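PDB 3I8B: xylulose kinase, which probably catalyses the ATP-dependent phosphorylation of D-xylulose to D-xylulose 5-phosphate, as a member of the FGGY family of carbohydrate kinases. Local coordinates for residues V147-E152 / V220-A224; G40-P45 / D89-D95; C329-R335 / Y370-T376; Y308-V314 / L417-L421. All blocks are in the same frame, centred on the assembly; numbering follows the deposited sequence.

Contact 1: V147-E152 / V220-A224; sequences VAWVAE and VLEAA
A pair of nearly parallel helices, 143-153 and 214-225, meets here through small side chains, with A148 and A151 set against V220 and A224. The axes of the two short segments approach to 7.8 Å, and their directions differ by 9°. A148 CB rests on V220 CB at 3.7 Å. V220 CG1 stands anti to the carbonyl carbon (chi1 -49°). This puts CG2 between the backbone N and the carbonyl carbon, facing the backbone of A148. V147 lies roughly perpendicular to V220, with V147 CG1 3.9 Å from V220 CG2. Both helices belong to the N-terminal FGGY domain, which has the actin-like ATPase fold. Helix 99-110 adds L105 against V220, and V158 of helix 155-158 touches A151, L221 and A224. One turn further along, A151 CB lies 3.3 Å from V220 O, a methyl set against a backbone carbonyl. A224 CB answers from the other helix, 3.6 Å from A151 O. The polar link between the segments is a water. It donates to A148 O at 3.2 Å and to V220 O at 2.8 Å. At the exposed margin the E152 chain bends at chi2, and E152 OE2 passes 3.9 Å from A223 CB.

Contact 2: G40-P45 / D89-D95; sequences GTSVDP and DAMLWND
V43 and A90 form an antiparallel hydrogen-bonded pair. V43 N donates to A90 O at 2.9 Å, in the carbonyl plane, and A90 N returns a bond to V43 O. The next pair, S42 with M91, is non-hydrogen-bonded. Beyond it L92 N donates to T41 O at 3.0 Å. V43 and A90 turn their side chains to one face, where W48 of helix 46-58 touches both. V43 CG1 meets L92 CD1 at 3.9 Å. M91, a selenomethionine, points to the other face, towards W149 and V150 of helix 143-153.

The loop ends meet beside the strands. N94 CG lies between the backbone N and the carbonyl carbon (chi1 54°), and this brings the amide over to T41, where T41 CB lies 3.6 Å from N94 OD1. N94 OD1 is buried here without a polar partner. N94 ND2 reaches G40 O through a water. A second water joins T41 OG1, S42 OG and D95 OD1, lying 2.6 Å from the last of these. D95 OD2 forms a salt bridge with K146 and OD1 a hydrogen bond with S97, so both oxygens are held.

At the far end D89 CB packs 3.7 Å from V43 O, and its carboxylate lies beside the D44 backbone. With an alanine here the CB contact would stay but the carboxylate would go, and the V43-D44 peptide would probably lose its packing on that side. D44 OD1 caps S46 N, at the entry to helix 46-58. D44 OD2 stands 4.9 Å from D89 OD1, so the two acids probably repel mildly. This two-stranded sheet of the N-terminal FGGY domain is therefore held by backbone bonds and bridging waters, without a direct side-chain bond between its segments.

Contact 3: C329-R335 / Y370-T376; sequences CTINGSR and YFDGERT
The end of strand 324-330 and the loop after it run beside the loop 370-376, which opens with a type II beta turn from Y370 to G373, and T330 lies nearest R375 and I331 nearest E374. The carboxylate of E374 grips the backbone of I331 and N332. I331 N donates to E374 OE1 at 2.8 Å and N332 N to E374 OE2 at 2.7 Å, each on the syn side of its oxygen. R375 N reaches E374 OE1 on the anti side. N332 ND2 comes to E374 OE2 from above the carboxylate plane, and a water that also bonds N332 O donates to the same oxygen. So many donors would probably favour the charged form of E374.

N332 CG lies anti to the carbonyl carbon (chi1 -62°), which carries the amide across to the Y370-G373 turn. There ND2 also donates to F371 O at 3.0 Å, with that oxygen in the amide plane. N332 OD1 comes to the edge of the F371 ring, and amide and ring planes stand 63° apart.

Towards the strand, T376 OG1 donates to C329 O at 2.9 Å. The R375 chain bends at chi2 and chi3, so that C329 CB lies 4.0 Å above the guanidinium plane, over its centre. I331 CD1 meets R375 CG at 3.9 Å. At the other end R335 and D372 form a long salt bridge by charge alone.

The loop is thus pinned to strand 324-330, next to the outermost strand 315-318 of the large mixed sheet in the C-terminal FGGY domain. The R375 side chain lies about 7 Å from that of H75, a predicted substrate-binding residue, consistent with a place beside the interdomain cleft.

Contact 4: Y308-V314 / L417-L421; sequences YDLTGAV and LIRSL
V314 and L417 lie alongside, pointing opposite ways, and V314 is set the same way against L421. V314 CG2 comes within 3.3 Å of L417 CD2, closer than normal van der Waals contact. The other V314 branch, CG1, lies anti to the backbone N (chi1 -166°). That torsion sends it to I418, whose side chain stands roughly perpendicular, with V314 CG1 4.1 Å from I418 CG1. V314 is thus met by L417 and I418 of the last turn of helix 396-420 and by L421 just after it. P326 of strand 324-330 touches both V314 and I418.

L421 splits its two methyls. CD1 lies 4.0 Å from V314 CB, while CD2 turns to the loop backbone and sits 3.5 Å from D309 CA. D309 CB packs against both methyls. The D309 side chain runs across L417, and D309 OD2 is 4.0 Å from L417 CD2.

That oxygen faces its own loop for its bonds. V314 N donates to D309 OD2 at 2.7 Å and nearly straight (175°), on the anti side. A313 N donates to it as well, from above the carboxylate plane. Were this an alanine, the A313 and V314 amides would probably be left without their shared acceptor, and the turn freer to shift against L417 and L421.

A water ties Y308 N to L421 O, 2.8 Å from the latter. S420 OG bonds back to L417 O within the helix end. A type I turn from D309 to G312, with the D309 carboxylate accepting from the A313 and V314 amides, packs on the C-terminal end of helix 396-420. It joins the loop before strand 315-318 to that helix in the C-terminal FGGY domain.

Overall arrangement
From the N terminus, contact 2 closes first, pairing strand 42-43 with strand 90-91 around helix 46-58 and strand 65-72. Contact 1 opens only after it has closed and brings helix 143-153 to helix 214-225. Both lie in the N-terminal FGGY domain and touch where W149 CE3 lies 3.7 Å from M91 SE. Contact 4 opens in the C-terminal domain and closes the longest loop, from 308-314 to helix 396-420. Contact 3 is nested inside that loop. They meet where T376 packs on L417 and R375 on A313. Between the domains, contacts 2 and 3 come within about 7 Å at their nearest atoms without touching.

Contact 1: V147-E152 / V220-A224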
loop_
_atom_site.group_PDB
_atom_site.type_symbol
_atom_site.label_atom_id
_atom_site.label_comp_id
_atom_site.label_asym_id
_atom_site.label_seq_id
_atom_site.Cartn_x
_atom_site.Cartn_y
_atom_site.Cartn_z
ATOM N N VAL A 147 -11.098 -5.499 -12.931
ATOM C CA VAL A 147 -11.845 -6.614 -13.494
ATOM C C VAL A 147 -13.159 -6.106 -14.064
ATOM O O VAL A 147 -13.540 -6.477 -15.163
ATOM C CB VAL A 147 -12.115 -7.713 -12.455
ATOM C CG1 VAL A 147 -12.951 -8.847 -13.081
ATOM C CG2 VAL A 147 -10.787 -8.243 -11.888
ATOM N N ALA A 148 -13.833 -5.245 -13.307
ATOM C CA ALA A 148 -15.020 -4.535 -13.788
ATOM C C ALA A 148 -14.788 -3.825 -15.120
ATOM O O ALA A 148 -15.604 -3.917 -16.037
ATOM C CB ALA A 148 -15.483 -3.535 -12.752
ATOM N N TRP A 149 -13.675 -3.112 -15.219
ATOM C CA TRP A 149 -13.365 -2.349 -16.411
ATOM C C TRP A 149 -13.196 -3.287 -17.603
ATOM O O TRP A 149 -13.650 -2.996 -18.718
ATOM C CB TRP A 149 -12.096 -1.512 -16.199
ATOM C CG TRP A 149 -11.719 -0.734 -17.425
ATOM C CD1 TRP A 149 -12.013 0.574 -17.689
ATOM C CD2 TRP A 149 -11.007 -1.224 -18.569
ATOM N NE1 TRP A 149 -11.520 0.930 -18.919
ATOM C CE2 TRP A 149 -10.891 -0.154 -19.477
ATOM C CE3 TRP A 149 -10.431 -2.462 -18.899
ATOM C CZ2 TRP A 149 -10.238 -0.284 -20.705
ATOM C CZ3 TRP A 149 -9.791 -2.595 -20.115
ATOM C CH2 TRP A 149 -9.698 -1.509 -21.005
ATOM N N VAL A 150 -12.534 -4.414 -17.364
ATOM C CA VAL A 150 -12.307 -5.393 -18.415
ATOM C C VAL A 150 -13.631 -6.004 -18.871
ATOM O O VAL A 150 -13.827 -6.260 -20.062
ATOM C CB VAL A 150 -11.339 -6.515 -17.964
ATOM C CG1 VAL A 150 -11.224 -7.574 -19.052
ATOM C CG2 VAL A 150 -9.965 -5.931 -17.636
ATOM N N ALA A 151 -14.540 -6.245 -17.928
ATOM C CA ALA A 151 -15.849 -6.787 -18.301
ATOM C C ALA A 151 -16.601 -5.779 -19.160
ATOM O O ALA A 151 -17.294 -6.145 -20.109
ATOM C CB ALA A 151 -16.667 -7.148 -17.073
ATOM N N GLU A 152 -16.455 -4.508 -18.834
ATOM C CA GLU A 152 -17.192 -3.469 -19.552
ATOM C C GLU A 152 -16.581 -3.173 -20.924
ATOM O O GLU A 152 -17.301 -2.981 -21.903
ATOM C CB GLU A 152 -17.291 -2.194 -18.706
ATOM C CG GLU A 152 -18.014 -1.028 -19.380
ATOM C CD GLU A 152 -19.477 -1.322 -19.698
ATOM O OE1 GLU A 152 -20.041 -0.644 -20.593
ATOM O OE2 GLU A 152 -20.059 -2.231 -19.066
ATOM N N VAL A 220 -19.507 -7.735 -11.037
ATOM C CA VAL A 220 -18.889 -6.979 -12.133
ATOM C C VAL A 220 -18.827 -7.747 -13.453
ATOM O O VAL A 220 -18.709 -7.140 -14.517
ATOM C CB VAL A 220 -17.491 -6.420 -11.756
ATOM C CG1 VAL A 220 -17.562 -5.716 -10.405
ATOM C CG2 VAL A 220 -16.427 -7.532 -11.748
ATOM N N LEU A 221 -18.903 -9.077 -13.380
ATOM C CA LEU A 221 -18.915 -9.923 -14.574
ATOM C C LEU A 221 -20.276 -9.888 -15.278
ATOM O O LEU A 221 -20.390 -10.214 -16.463
ATOM C CB LEU A 221 -18.570 -11.372 -14.212
ATOM C CG LEU A 221 -17.127 -11.619 -13.752
ATOM C CD1 LEU A 221 -16.879 -13.085 -13.390
ATOM C CD2 LEU A 221 -16.102 -11.125 -14.802
ATOM N N GLU A 222 -21.301 -9.509 -14.529
ATOM C CA GLU A 222 -22.674 -9.520 -15.030
ATOM C C GLU A 222 -22.816 -8.727 -16.319
ATOM O O GLU A 222 -23.552 -9.135 -17.221
ATOM C CB GLU A 222 -23.618 -8.968 -13.955
ATOM C CG GLU A 222 -25.106 -9.057 -14.247
ATOM C CD GLU A 222 -25.917 -9.056 -12.957
ATOM O OE1 GLU A 222 -25.822 -10.036 -12.177
ATOM O OE2 GLU A 222 -26.621 -8.069 -12.707
ATOM N N ALA A 223 -22.095 -7.608 -16.402
ATOM C CA ALA A 223 -22.145 -6.732 -17.565
ATOM C C ALA A 223 -21.796 -7.458 -18.852
ATOM O O ALA A 223 -22.365 -7.169 -19.905
ATOM C CB ALA A 223 -21.218 -5.535 -17.382
ATOM N N ALA A 224 -20.850 -8.390 -18.776
ATOM C CA ALA A 224 -20.428 -9.109 -19.971
ATOM C C ALA A 224 -21.185 -10.426 -20.189
ATOM O O ALA A 224 -21.341 -10.866 -21.327
ATOM C CB ALA A 224 -18.896 -9.347 -19.961
HETATM O O HOH W 1 -18.559 -4.413 -14.997
#

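Contact 2: G40-P45 / D89-D95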
loop_
_atom_site.group_PDB
_atom_site.type_symbol
_atom_site.label_atom_id
_atom_site.label_comp_id
_atom_site.label_asym_id
_atom_site.label_seq_id
_atom_site.Cartn_x
_atom_site.Cartn_y
_atom_site.Cartn_z
ATOM N N GLY A 40 4.630 3.299 -17.272
ATOM C CA GLY A 40 3.248 3.028 -17.616
ATOM C C GLY A 40 2.421 2.580 -16.430
ATOM O O GLY A 40 2.938 1.993 -15.466
ATOM N N THR A 41 1.120 2.853 -16.511
ATOM C CA THR A 41 0.175 2.514 -15.453
ATOM C C THR A 41 -0.504 1.184 -15.774
ATOM O O THR A 41 -1.353 0.697 -15.021
ATOM C CB THR A 41 -0.890 3.611 -15.308
ATOM O OG1 THR A 41 -1.594 3.758 -16.551
ATOM C CG2 THR A 41 -0.225 4.926 -14.947
ATOM N N SER A 42 -0.134 0.628 -16.921
ATOM C CA SER A 42 -0.500 -0.725 -17.315
ATOM C C SER A 42 0.750 -1.362 -17.946
ATOM O O SER A 42 1.583 -0.655 -18.514
ATOM C CB SER A 42 -1.665 -0.701 -18.310
ATOM O OG SER A 42 -2.894 -0.377 -17.663
ATOM N N VAL A 43 0.894 -2.682 -17.849
ATOM C CA VAL A 43 2.137 -3.310 -18.300
ATOM C C VAL A 43 2.015 -4.821 -18.502
ATOM O O VAL A 43 1.195 -5.478 -17.880
ATOM C CB VAL A 43 3.301 -2.986 -17.319
ATOM C CG1 VAL A 43 3.090 -3.692 -15.989
ATOM C CG2 VAL A 43 4.659 -3.359 -17.930
ATOM N N ASP A 44 2.818 -5.355 -19.410
ATOM C CA ASP A 44 2.897 -6.794 -19.636
ATOM C C ASP A 44 3.783 -7.426 -18.555
ATOM O O ASP A 44 4.974 -7.106 -18.463
ATOM C CB ASP A 44 3.500 -7.040 -21.022
ATOM C CG ASP A 44 3.544 -8.510 -21.402
ATOM O OD1 ASP A 44 3.339 -9.386 -20.535
ATOM O OD2 ASP A 44 3.799 -8.795 -22.590
ATOM N N PRO A 45 3.210 -8.316 -17.731
ATOM C CA PRO A 45 3.981 -8.938 -16.642
ATOM C C PRO A 45 5.264 -9.637 -17.110
ATOM O O PRO A 45 6.169 -9.845 -16.292
ATOM C CB PRO A 45 2.994 -9.951 -16.058
ATOM C CG PRO A 45 1.643 -9.312 -16.314
ATOM C CD PRO A 45 1.784 -8.695 -17.680
ATOM N N ASP A 89 -2.806 -6.737 -20.649
ATOM C CA ASP A 89 -1.886 -6.055 -19.733
ATOM C C ASP A 89 -2.399 -5.912 -18.301
ATOM O O ASP A 89 -3.581 -5.712 -18.065
ATOM C CB ASP A 89 -1.503 -4.676 -20.274
ATOM C CG ASP A 89 -0.399 -4.742 -21.310
ATOM O OD1 ASP A 89 -0.065 -5.847 -21.780
ATOM O OD2 ASP A 89 0.130 -3.675 -21.652
ATOM N N ALA A 90 -1.489 -6.024 -17.339
ATOM C CA ALA A 90 -1.860 -5.797 -15.964
ATOM C C ALA A 90 -2.197 -4.337 -15.814
ATOM O O ALA A 90 -1.502 -3.475 -16.364
ATOM C CB ALA A 90 -0.720 -6.199 -15.014
HETATM N N MSE A 91 -3.272 -4.056 -15.085
HETATM C CA MSE A 91 -3.658 -2.676 -14.807
HETATM C C MSE A 91 -3.330 -2.370 -13.363
HETATM O O MSE A 91 -3.791 -3.063 -12.449
HETATM C CB MSE A 91 -5.148 -2.472 -15.079
HETATM C CG MSE A 91 -5.542 -2.917 -16.479
HETATM SE SE MSE A 91 -7.481 -2.858 -16.735
HETATM C CE MSE A 91 -7.710 -0.897 -16.687
ATOM N N LEU A 92 -2.538 -1.325 -13.170
ATOM C CA LEU A 92 -1.823 -1.107 -11.927
ATOM C C LEU A 92 -2.524 -0.144 -10.975
ATOM O O LEU A 92 -3.538 0.487 -11.335
ATOM C CB LEU A 92 -0.401 -0.621 -12.244
ATOM C CG LEU A 92 0.386 -1.522 -13.204
ATOM C CD1 LEU A 92 1.865 -1.067 -13.318
ATOM C CD2 LEU A 92 0.292 -2.990 -12.762
ATOM N N TRP A 93 -1.981 -0.034 -9.764
ATOM C CA TRP A 93 -2.568 0.812 -8.724
ATOM C C TRP A 93 -2.801 2.250 -9.207
ATOM O O TRP A 93 -3.727 2.925 -8.742
ATOM C CB TRP A 93 -1.675 0.843 -7.480
ATOM C CG TRP A 93 -0.366 1.546 -7.738
ATOM C CD1 TRP A 93 0.740 1.016 -8.327
ATOM C CD2 TRP A 93 -0.047 2.917 -7.444
ATOM N NE1 TRP A 93 1.734 1.963 -8.409
ATOM C CE2 TRP A 93 1.280 3.138 -7.874
ATOM C CE3 TRP A 93 -0.748 3.972 -6.848
ATOM C CZ2 TRP A 93 1.927 4.376 -7.730
ATOM C CZ3 TRP A 93 -0.105 5.212 -6.711
ATOM C CH2 TRP A 93 1.219 5.398 -7.151
ATOM N N ASN A 94 -1.957 2.712 -10.125
ATOM C CA ASN A 94 -2.021 4.096 -10.603
ATOM C C ASN A 94 -2.706 4.269 -11.954
ATOM O O ASN A 94 -2.739 5.372 -12.499
ATOM C CB ASN A 94 -0.632 4.750 -10.631
ATOM C CG ASN A 94 0.388 3.947 -11.435
ATOM O OD1 ASN A 94 0.100 2.857 -11.912
ATOM N ND2 ASN A 94 1.584 4.501 -11.598
ATOM N N ASP A 95 -3.224 3.180 -12.507
ATOM C CA ASP A 95 -4.137 3.283 -13.639
ATOM C C ASP A 95 -5.422 3.950 -13.160
ATOM O O ASP A 95 -5.964 3.593 -12.113
ATOM C CB ASP A 95 -4.468 1.903 -14.205
ATOM C CG ASP A 95 -5.672 1.930 -15.146
ATOM O OD1 ASP A 95 -5.515 2.416 -16.280
ATOM O OD2 ASP A 95 -6.770 1.449 -14.755
HETATM O O HOH W 2 3.728 3.956 -13.599
HETATM O O HOH W 3 -3.320 2.206 -17.599
#

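Contact 3: C329-R335 / Y370-T376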
loop_
_atom_site.group_PDB
_atom_site.type_symbol
_atom_site.label_atom_id
_atom_site.label_comp_id
_atom_site.label_asym_id
_atom_site.label_seq_id
_atom_site.Cartn_x
_atom_site.Cartn_y
_atom_site.Cartn_z
ATOM N N CYS A 329 -4.149 7.606 2.646
ATOM C CA CYS A 329 -3.449 8.338 1.597
ATOM C C CYS A 329 -3.859 9.807 1.557
ATOM O O CYS A 329 -5.037 10.131 1.662
ATOM C CB CYS A 329 -3.697 7.703 0.228
ATOM S SG CYS A 329 -3.142 6.003 0.132
ATOM N N THR A 330 -2.873 10.688 1.425
ATOM C CA THR A 330 -3.136 12.104 1.236
ATOM C C THR A 330 -2.594 12.541 -0.126
ATOM O O THR A 330 -1.445 12.256 -0.473
ATOM C CB THR A 330 -2.512 12.948 2.370
ATOM O OG1 THR A 330 -1.176 12.489 2.638
ATOM C CG2 THR A 330 -3.349 12.839 3.645
ATOM N N ILE A 331 -3.428 13.209 -0.914
ATOM C CA ILE A 331 -2.987 13.749 -2.199
ATOM C C ILE A 331 -1.869 14.745 -1.965
ATOM O O ILE A 331 -0.865 14.778 -2.679
ATOM C CB ILE A 331 -4.116 14.520 -2.899
ATOM C CG1 ILE A 331 -5.315 13.604 -3.164
ATOM C CG2 ILE A 331 -3.591 15.163 -4.185
ATOM C CD1 ILE A 331 -5.077 12.612 -4.274
ATOM N N ASN A 332 -2.054 15.558 -0.936
ATOM C CA ASN A 332 -1.150 16.662 -0.687
ATOM C C ASN A 332 -0.135 16.393 0.408
ATOM O O ASN A 332 -0.436 16.458 1.603
ATOM C CB ASN A 332 -1.952 17.932 -0.418
ATOM C CG ASN A 332 -2.805 18.316 -1.609
ATOM O OD1 ASN A 332 -2.308 18.881 -2.581
ATOM N ND2 ASN A 332 -4.084 17.970 -1.558
ATOM N N GLY A 333 1.080 16.088 -0.022
ATOM C CA GLY A 333 2.184 15.936 0.902
ATOM C C GLY A 333 3.171 17.045 0.628
ATOM O O GLY A 333 2.859 18.219 0.785
ATOM N N SER A 334 4.356 16.654 0.187
ATOM C CA SER A 334 5.417 17.584 -0.137
ATOM C C SER A 334 4.977 18.614 -1.179
ATOM O O SER A 334 5.481 19.739 -1.196
ATOM C CB SER A 334 6.624 16.805 -0.656
ATOM O OG SER A 334 7.670 17.681 -0.983
ATOM N N ARG A 335 4.045 18.235 -2.051
ATOM C CA ARG A 335 3.585 19.167 -3.079
ATOM C C ARG A 335 3.088 20.483 -2.463
ATOM O O ARG A 335 3.211 21.539 -3.071
ATOM C CB ARG A 335 2.513 18.537 -3.970
ATOM C CG ARG A 335 1.219 18.202 -3.251
ATOM C CD ARG A 335 0.323 17.376 -4.146
ATOM N NE ARG A 335 -0.009 18.090 -5.373
ATOM C CZ ARG A 335 -0.656 17.548 -6.400
ATOM N NH1 ARG A 335 -1.034 16.276 -6.345
ATOM N NH2 ARG A 335 -0.936 18.272 -7.477
ATOM N N TYR A 370 -6.012 21.245 0.668
ATOM C CA TYR A 370 -6.632 20.282 -0.238
ATOM C C TYR A 370 -6.468 20.696 -1.704
ATOM O O TYR A 370 -7.429 20.715 -2.473
ATOM C CB TYR A 370 -8.111 20.063 0.106
ATOM C CG TYR A 370 -8.366 19.575 1.518
ATOM C CD1 TYR A 370 -7.338 19.051 2.302
ATOM C CD2 TYR A 370 -9.645 19.611 2.060
ATOM C CE1 TYR A 370 -7.576 18.601 3.597
ATOM C CE2 TYR A 370 -9.888 19.165 3.338
ATOM C CZ TYR A 370 -8.856 18.663 4.100
ATOM O OH TYR A 370 -9.124 18.224 5.369
ATOM N N PHE A 371 -5.244 21.027 -2.093
ATOM C CA PHE A 371 -4.977 21.347 -3.488
ATOM C C PHE A 371 -5.437 20.179 -4.336
ATOM O O PHE A 371 -4.951 19.061 -4.164
ATOM C CB PHE A 371 -3.487 21.598 -3.704
ATOM C CG PHE A 371 -2.960 22.764 -2.931
ATOM C CD1 PHE A 371 -3.099 24.053 -3.415
ATOM C CD2 PHE A 371 -2.334 22.574 -1.710
ATOM C CE1 PHE A 371 -2.618 25.132 -2.704
ATOM C CE2 PHE A 371 -1.848 23.652 -0.990
ATOM C CZ PHE A 371 -1.992 24.931 -1.485
ATOM N N ASP A 372 -6.389 20.424 -5.229
ATOM C CA ASP A 372 -6.895 19.361 -6.096
ATOM C C ASP A 372 -7.646 18.272 -5.321
ATOM O O ASP A 372 -7.656 17.110 -5.722
ATOM C CB ASP A 372 -5.739 18.743 -6.894
ATOM C CG ASP A 372 -4.931 19.790 -7.651
ATOM O OD1 ASP A 372 -5.402 20.256 -8.708
ATOM O OD2 ASP A 372 -3.830 20.156 -7.184
ATOM N N GLY A 373 -8.272 18.651 -4.211
ATOM C CA GLY A 373 -9.048 17.720 -3.409
ATOM C C GLY A 373 -8.202 16.919 -2.430
ATOM O O GLY A 373 -7.018 17.211 -2.246
ATOM N N GLU A 374 -8.813 15.929 -1.783
ATOM C CA GLU A 374 -8.073 15.008 -0.913
ATOM C C GLU A 374 -8.678 13.614 -0.891
ATOM O O GLU A 374 -9.895 13.447 -1.093
ATOM C CB GLU A 374 -7.968 15.532 0.528
ATOM C CG GLU A 374 -6.620 16.168 0.890
ATOM C CD GLU A 374 -5.440 15.245 0.660
ATOM O OE1 GLU A 374 -5.654 14.013 0.547
ATOM O OE2 GLU A 374 -4.299 15.751 0.595
ATOM N N ARG A 375 -7.811 12.623 -0.662
ATOM C CA ARG A 375 -8.217 11.254 -0.391
ATOM C C ARG A 375 -8.632 11.142 1.080
ATOM O O ARG A 375 -9.646 10.530 1.406
ATOM C CB ARG A 375 -7.055 10.288 -0.657
ATOM C CG ARG A 375 -6.818 9.905 -2.111
ATOM C CD ARG A 375 -7.744 8.769 -2.574
ATOM N NE ARG A 375 -7.621 7.555 -1.757
ATOM C CZ ARG A 375 -6.804 6.535 -2.023
ATOM N NH1 ARG A 375 -6.016 6.561 -3.091
ATOM N NH2 ARG A 375 -6.778 5.475 -1.220
ATOM N N THR A 376 -7.833 11.734 1.967
ATOM C CA THR A 376 -8.120 11.707 3.396
ATOM C C THR A 376 -8.021 13.128 3.953
ATOM O O THR A 376 -6.941 13.723 3.934
ATOM C CB THR A 376 -7.129 10.783 4.149
ATOM O OG1 THR A 376 -7.136 9.475 3.558
ATOM C CG2 THR A 376 -7.507 10.663 5.620
HETATM O O HOH W 4 -2.791 16.931 2.929
#

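Contact 4: Y308-V314 / L417-L421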
loop_
_atom_site.group_PDB
_atom_site.type_symbol
_atom_site.label_atom_id
_atom_site.label_comp_id
_atom_site.label_asym_id
_atom_site.label_seq_id
_atom_site.Cartn_x
_atom_site.Cartn_y
_atom_site.Cartn_z
ATOM N N TYR A 308 -12.529 0.231 10.475
ATOM C CA TYR A 308 -13.627 0.529 9.556
ATOM C C TYR A 308 -13.934 2.028 9.472
ATOM O O TYR A 308 -14.708 2.548 10.263
ATOM C CB TYR A 308 -14.884 -0.236 9.988
ATOM C CG TYR A 308 -14.758 -1.740 9.907
ATOM C CD1 TYR A 308 -14.883 -2.395 8.693
ATOM C CD2 TYR A 308 -14.527 -2.507 11.048
ATOM C CE1 TYR A 308 -14.760 -3.765 8.603
ATOM C CE2 TYR A 308 -14.409 -3.888 10.971
ATOM C CZ TYR A 308 -14.531 -4.510 9.744
ATOM O OH TYR A 308 -14.424 -5.873 9.642
ATOM N N ASP A 309 -13.323 2.720 8.520
ATOM C CA ASP A 309 -13.670 4.114 8.265
ATOM C C ASP A 309 -14.893 4.191 7.335
ATOM O O ASP A 309 -14.748 4.164 6.119
ATOM C CB ASP A 309 -12.480 4.863 7.660
ATOM C CG ASP A 309 -12.840 6.277 7.222
ATOM O OD1 ASP A 309 -13.942 6.754 7.584
ATOM O OD2 ASP A 309 -12.023 6.903 6.510
ATOM N N LEU A 310 -16.089 4.276 7.920
ATOM C CA LEU A 310 -17.347 4.251 7.164
ATOM C C LEU A 310 -17.412 5.352 6.118
ATOM O O LEU A 310 -18.235 5.330 5.196
ATOM C CB LEU A 310 -18.549 4.354 8.113
ATOM C CG LEU A 310 -18.598 3.266 9.186
ATOM C CD1 LEU A 310 -19.883 3.357 10.012
ATOM C CD2 LEU A 310 -18.440 1.882 8.554
ATOM N N THR A 311 -16.516 6.310 6.280
ATOM C CA THR A 311 -16.346 7.437 5.380
ATOM C C THR A 311 -15.681 7.043 4.054
ATOM O O THR A 311 -15.896 7.682 3.024
ATOM C CB THR A 311 -15.477 8.477 6.100
ATOM O OG1 THR A 311 -16.291 9.568 6.539
ATOM C CG2 THR A 311 -14.350 8.951 5.233
ATOM N N GLY A 312 -14.855 5.999 4.090
ATOM C CA GLY A 312 -14.183 5.516 2.898
ATOM C C GLY A 312 -12.920 6.284 2.552
ATOM O O GLY A 312 -12.466 6.256 1.403
ATOM N N ALA A 313 -12.353 6.981 3.534
ATOM C CA ALA A 313 -11.068 7.644 3.349
ATOM C C ALA A 313 -9.932 6.668 3.674
ATOM O O ALA A 313 -9.056 6.396 2.849
ATOM C CB ALA A 313 -10.966 8.880 4.236
ATOM N N VAL A 314 -9.949 6.160 4.894
ATOM C CA VAL A 314 -8.919 5.235 5.324
ATOM C C VAL A 314 -9.232 3.835 4.818
ATOM O O VAL A 314 -10.308 3.297 5.073
ATOM C CB VAL A 314 -8.758 5.232 6.861
ATOM C CG1 VAL A 314 -7.471 4.523 7.251
ATOM C CG2 VAL A 314 -8.752 6.653 7.396
ATOM N N LEU A 417 -7.776 10.449 12.731
ATOM C CA LEU A 417 -8.800 9.644 12.086
ATOM C C LEU A 417 -8.545 8.150 12.319
ATOM O O LEU A 417 -9.465 7.390 12.648
ATOM C CB LEU A 417 -8.833 9.951 10.603
ATOM C CG LEU A 417 -9.893 9.253 9.765
ATOM C CD1 LEU A 417 -11.282 9.573 10.274
ATOM C CD2 LEU A 417 -9.744 9.684 8.320
ATOM N N ILE A 418 -7.297 7.721 12.151
ATOM C CA ILE A 418 -6.958 6.317 12.402
ATOM C C ILE A 418 -7.239 5.947 13.855
ATOM O O ILE A 418 -7.870 4.932 14.129
ATOM C CB ILE A 418 -5.506 5.987 12.001
ATOM C CG1 ILE A 418 -5.381 6.036 10.476
ATOM C CG2 ILE A 418 -5.093 4.609 12.565
ATOM C CD1 ILE A 418 -3.961 5.951 9.927
ATOM N N ARG A 419 -6.811 6.794 14.784
ATOM C CA ARG A 419 -7.153 6.616 16.192
ATOM C C ARG A 419 -8.655 6.472 16.412
ATOM O O ARG A 419 -9.095 5.656 17.224
ATOM C CB ARG A 419 -6.614 7.776 17.036
ATOM C CG ARG A 419 -5.115 7.848 17.121
ATOM C CD ARG A 419 -4.679 8.965 18.060
ATOM N NE ARG A 419 -3.265 8.877 18.398
ATOM C CZ ARG A 419 -2.371 9.828 18.153
ATOM N NH1 ARG A 419 -2.735 10.962 17.568
ATOM N NH2 ARG A 419 -1.106 9.646 18.502
ATOM N N SER A 420 -9.442 7.254 15.672
ATOM C CA SER A 420 -10.892 7.243 15.817
ATOM C C SER A 420 -11.501 5.913 15.369
ATOM O O SER A 420 -12.620 5.575 15.760
ATOM C CB SER A 420 -11.529 8.404 15.041
ATOM O OG SER A 420 -11.760 8.042 13.689
ATOM N N LEU A 421 -10.757 5.160 14.564
ATOM C CA LEU A 421 -11.188 3.822 14.145
ATOM C C LEU A 421 -10.860 2.759 15.205
ATOM O O LEU A 421 -11.050 1.563 14.980
ATOM C CB LEU A 421 -10.539 3.437 12.808
ATOM C CG LEU A 421 -10.694 4.438 11.661
ATOM C CD1 LEU A 421 -9.980 3.940 10.409
ATOM C CD2 LEU A 421 -12.167 4.736 11.364
HETATM O O HOH W 5 -12.993 0.537 13.312
#